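Local coordinates for protein autoinducer 2 sensor kinase/phosphatase luxQ (Vibrio cholerae, PDB 3C38) that senses the quorum-sensing signal autoinducer 2 through its periplasmic partner LuxP and switches between histidine kinase and phosphatase activity in a phosphorelay, at residues R41-I54 and H135-G147. Residues are numbered along the deposited sequence; the frame is centred on the assembly and turned at random.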
# COMPACT_ATOMS: atom_id res chain seq x y z
N ARG A 41 -2.19 2.97 -9.05
CA ARG A 41 -2.53 2.11 -10.18
C ARG A 41 -2.30 2.86 -11.49
O ARG A 41 -1.63 2.35 -12.41
CB ARG A 41 -3.99 1.66 -10.08
CG ARG A 41 -4.54 1.06 -11.38
CD ARG A 41 -5.92 0.46 -11.18
NE ARG A 41 -6.91 1.41 -10.67
CZ ARG A 41 -7.27 2.53 -11.29
NH1 ARG A 41 -6.74 2.86 -12.46
NH2 ARG A 41 -8.19 3.32 -10.74
N ILE A 42 -2.85 4.06 -11.56
CA ILE A 42 -2.73 4.91 -12.74
C ILE A 42 -1.27 5.14 -13.13
O ILE A 42 -0.88 4.92 -14.27
CB ILE A 42 -3.42 6.27 -12.51
CG1 ILE A 42 -4.93 6.07 -12.43
CG2 ILE A 42 -3.06 7.25 -13.63
CD1 ILE A 42 -5.71 7.33 -12.05
N HIS A 43 -0.46 5.58 -12.18
CA HIS A 43 0.95 5.80 -12.46
C HIS A 43 1.65 4.50 -12.83
O HIS A 43 2.47 4.47 -13.74
CB HIS A 43 1.65 6.46 -11.27
CG HIS A 43 1.17 7.86 -11.01
ND1 HIS A 43 1.05 8.80 -12.01
CD2 HIS A 43 0.76 8.47 -9.87
CE1 HIS A 43 0.59 9.93 -11.50
NE2 HIS A 43 0.41 9.75 -10.21
N GLN A 44 1.32 3.42 -12.14
CA GLN A 44 1.91 2.12 -12.42
C GLN A 44 1.65 1.69 -13.87
O GLN A 44 2.59 1.43 -14.62
CB GLN A 44 1.35 1.05 -11.46
CG GLN A 44 1.60 -0.38 -11.91
CD GLN A 44 1.19 -1.43 -10.89
OE1 GLN A 44 0.11 -1.35 -10.28
NE2 GLN A 44 2.04 -2.44 -10.71
N ASP A 45 0.37 1.64 -14.24
CA ASP A 45 -0.03 1.23 -15.59
C ASP A 45 0.49 2.13 -16.70
O ASP A 45 0.71 1.69 -17.84
CB ASP A 45 -1.55 1.13 -15.68
CG ASP A 45 -2.09 -0.05 -14.92
OD1 ASP A 45 -1.30 -0.98 -14.65
OD2 ASP A 45 -3.29 -0.08 -14.61
N SER A 46 0.70 3.39 -16.37
CA SER A 46 1.21 4.36 -17.33
C SER A 46 2.71 4.16 -17.51
O SER A 46 3.24 4.24 -18.61
CB SER A 46 0.93 5.78 -16.82
OG SER A 46 1.23 6.72 -17.82
N THR A 47 3.40 3.89 -16.41
CA THR A 47 4.83 3.67 -16.46
C THR A 47 5.15 2.31 -17.07
O THR A 47 6.23 2.10 -17.63
CB THR A 47 5.44 3.74 -15.06
OG1 THR A 47 5.22 5.04 -14.52
CG2 THR A 47 6.94 3.46 -15.11
N ALA A 48 4.19 1.39 -16.98
CA ALA A 48 4.36 0.05 -17.52
C ALA A 48 4.46 0.09 -19.04
O ALA A 48 4.90 -0.87 -19.67
CB ALA A 48 3.19 -0.84 -17.10
N LYS A 49 4.03 1.22 -19.62
CA LYS A 49 4.06 1.39 -21.07
C LYS A 49 5.11 2.40 -21.54
O LYS A 49 5.09 2.84 -22.69
CB LYS A 49 2.67 1.82 -21.55
CG LYS A 49 1.64 0.73 -21.37
CD LYS A 49 0.26 1.16 -21.79
CE LYS A 49 -0.67 -0.04 -21.81
NZ LYS A 49 -2.08 0.34 -22.12
N ASN A 50 6.04 2.76 -20.66
CA ASN A 50 7.06 3.71 -21.04
C ASN A 50 8.24 3.02 -21.72
O ASN A 50 8.99 2.29 -21.08
CB ASN A 50 7.56 4.48 -19.82
CG ASN A 50 8.50 5.61 -20.19
OD1 ASN A 50 9.49 5.41 -20.88
ND2 ASN A 50 8.18 6.81 -19.72
N ALA A 51 8.39 3.27 -23.02
CA ALA A 51 9.47 2.68 -23.80
C ALA A 51 10.78 2.73 -23.02
O ALA A 51 11.49 1.72 -22.93
CB ALA A 51 9.63 3.43 -25.11
N SER A 52 11.09 3.89 -22.45
CA SER A 52 12.31 4.05 -21.67
C SER A 52 12.45 2.87 -20.71
O SER A 52 13.48 2.20 -20.67
CB SER A 52 12.27 5.36 -20.87
OG SER A 52 12.09 6.47 -21.73
N LEU A 53 11.40 2.62 -19.93
CA LEU A 53 11.41 1.52 -18.99
C LEU A 53 11.67 0.21 -19.72
O LEU A 53 12.57 -0.54 -19.37
CB LEU A 53 10.09 1.43 -18.23
CG LEU A 53 9.91 0.17 -17.37
CD1 LEU A 53 11.04 0.07 -16.35
CD2 LEU A 53 8.56 0.20 -16.67
N ILE A 54 10.86 -0.05 -20.74
CA ILE A 54 10.99 -1.29 -21.50
C ILE A 54 12.39 -1.52 -22.07
O ILE A 54 12.92 -2.63 -21.96
CB ILE A 54 9.98 -1.35 -22.66
CG1 ILE A 54 8.55 -1.30 -22.10
CG2 ILE A 54 10.16 -2.64 -23.44
CD1 ILE A 54 8.19 -2.51 -21.25
N HIS A 135 2.17 -5.98 6.52
CA HIS A 135 1.01 -6.01 5.63
C HIS A 135 1.27 -5.09 4.42
O HIS A 135 1.62 -3.92 4.57
CB HIS A 135 -0.24 -5.62 6.40
CG HIS A 135 -0.62 -6.61 7.45
ND1 HIS A 135 -1.52 -7.63 7.22
CD2 HIS A 135 -0.16 -6.80 8.71
CE1 HIS A 135 -1.59 -8.41 8.29
NE2 HIS A 135 -0.77 -7.93 9.20
N ILE A 136 1.09 -5.63 3.22
CA ILE A 136 1.37 -4.90 2.00
C ILE A 136 0.28 -5.01 0.95
O ILE A 136 -0.31 -6.07 0.78
CB ILE A 136 2.65 -5.44 1.34
CG1 ILE A 136 3.75 -5.57 2.39
CG2 ILE A 136 3.08 -4.53 0.20
CD1 ILE A 136 5.01 -6.24 1.87
N LEU A 137 0.00 -3.89 0.28
CA LEU A 137 -0.98 -3.88 -0.81
C LEU A 137 -0.09 -3.91 -2.05
O LEU A 137 0.74 -3.01 -2.26
CB LEU A 137 -1.81 -2.61 -0.78
CG LEU A 137 -2.85 -2.52 0.34
CD1 LEU A 137 -3.41 -1.10 0.44
CD2 LEU A 137 -3.97 -3.53 0.07
N MET A 138 -0.22 -4.95 -2.86
CA MET A 138 0.61 -5.06 -4.04
C MET A 138 -0.21 -5.18 -5.30
O MET A 138 -1.35 -5.64 -5.28
CB MET A 138 1.54 -6.26 -3.94
CG MET A 138 2.75 -6.02 -3.07
SD MET A 138 3.97 -7.26 -3.39
CE MET A 138 4.45 -6.85 -5.03
N ARG A 139 0.41 -4.78 -6.41
CA ARG A 139 -0.25 -4.84 -7.70
C ARG A 139 0.79 -5.07 -8.79
O ARG A 139 1.90 -4.52 -8.74
CB ARG A 139 -1.03 -3.55 -7.95
CG ARG A 139 -1.93 -3.58 -9.18
CD ARG A 139 -2.85 -2.38 -9.18
NE ARG A 139 -3.71 -2.36 -10.37
CZ ARG A 139 -3.29 -2.00 -11.58
NH1 ARG A 139 -2.03 -1.62 -11.75
NH2 ARG A 139 -4.13 -2.02 -12.60
N ARG A 140 0.43 -5.89 -9.77
CA ARG A 140 1.32 -6.24 -10.88
C ARG A 140 0.85 -5.63 -12.21
O ARG A 140 -0.34 -5.59 -12.51
CB ARG A 140 1.37 -7.77 -11.02
CG ARG A 140 2.47 -8.28 -11.92
CD ARG A 140 2.35 -9.79 -12.15
NE ARG A 140 1.14 -10.11 -12.89
CZ ARG A 140 0.98 -11.21 -13.62
NH1 ARG A 140 1.96 -12.10 -13.72
NH2 ARG A 140 -0.17 -11.41 -14.27
N SER A 141 1.80 -5.15 -13.01
CA SER A 141 1.45 -4.59 -14.31
C SER A 141 2.40 -5.14 -15.38
O SER A 141 3.62 -4.98 -15.30
CB SER A 141 1.52 -3.06 -14.27
OG SER A 141 0.96 -2.51 -15.46
N SER A 142 1.83 -5.78 -16.39
CA SER A 142 2.61 -6.37 -17.48
C SER A 142 3.52 -5.37 -18.17
O SER A 142 3.14 -4.23 -18.41
CB SER A 142 1.66 -6.99 -18.51
OG SER A 142 0.65 -7.75 -17.87
N LEU A 143 4.73 -5.80 -18.49
CA LEU A 143 5.70 -4.96 -19.19
C LEU A 143 5.85 -5.55 -20.59
O LEU A 143 6.58 -6.52 -20.78
CB LEU A 143 7.05 -4.96 -18.48
CG LEU A 143 7.09 -4.30 -17.10
CD1 LEU A 143 8.44 -4.54 -16.45
CD2 LEU A 143 6.82 -2.81 -17.25
N ILE A 144 5.14 -4.97 -21.54
CA ILE A 144 5.18 -5.44 -22.92
C ILE A 144 6.11 -4.58 -23.77
O ILE A 144 6.50 -3.49 -23.36
CB ILE A 144 3.75 -5.45 -23.50
CG1 ILE A 144 2.91 -6.42 -22.66
CG2 ILE A 144 3.77 -5.87 -24.96
CD1 ILE A 144 1.42 -6.31 -22.86
N GLU A 145 6.48 -5.07 -24.94
CA GLU A 145 7.40 -4.31 -25.76
C GLU A 145 6.81 -3.83 -27.09
O GLU A 145 5.90 -4.46 -27.64
CB GLU A 145 8.66 -5.12 -26.01
CG GLU A 145 9.90 -4.28 -26.10
CD GLU A 145 10.67 -4.51 -27.37
OE1 GLU A 145 10.32 -5.47 -28.09
OE2 GLU A 145 11.61 -3.74 -27.63
N ALA A 146 7.34 -2.72 -27.58
CA ALA A 146 6.90 -2.10 -28.83
C ALA A 146 6.34 -3.07 -29.87
O ALA A 146 7.08 -3.86 -30.47
CB ALA A 146 8.03 -1.28 -29.43
N GLY A 147 5.03 -2.99 -30.08
CA GLY A 147 4.34 -3.81 -31.06
C GLY A 147 4.87 -5.22 -31.26
O GLY A 147 4.28 -6.01 -32.00
O HOH W 1 3.59 -2.61 -21.31
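A polar helix-on-strand contact, built round Arg139 and passing into an apolar end, lays residues 41-47, at the end of the long helix 22-47, along residues 135-143 of the strand, these pieces running nearly parallel at 21°. Arg139 leaves the strand toward the helix, its chain extended from CG to NE, and delivers its guanidinium end-on to Asp45: NH2 donates to the syn lone pair of OD2 at 2.9 Å, while NH1 meets OD1 from above the carboxylate plane. Since the carboxylate and guanidinium planes stand 58° apart, this is a twisted rather than a flat pairing. Asp45 OD1 also accepts from Ser141 OG (2.8 Å) on its anti side, and these bonds fix the carboxylate's rotation. Gln44 turns its CG away from its own backbone nitrogen (chi1 164°) and stays extended to the strand, where its amide serves both ways: OE1 takes Arg139 NH1 at 2.6 Å, and NE2 returns a bond to Arg139 O at 2.9 Å. Arg41 lays its CG 3.3 Å above the centre of the Arg139 guanidinium, so that methylenes rather than its own charged group lie over that face, which probably limits the repulsion between the two arginines. In the periplasmic domain of LuxQ, of the Cache clan, the strand belongs to an antiparallel five-stranded sheet, and its neighbour 153-160 brings Val157 against Gln44. Farther along, small Ala48 lets the chains close to 5.4 Å between its CA and that of Leu143. Leu143 then packs CD2 against Leu53 CD2 (3.5 Å), and Phe68 and Phe69 of helix 65-74 touch Leu53. A water bridges the backbones, donating to Ala48 O and accepting from Ile144 N.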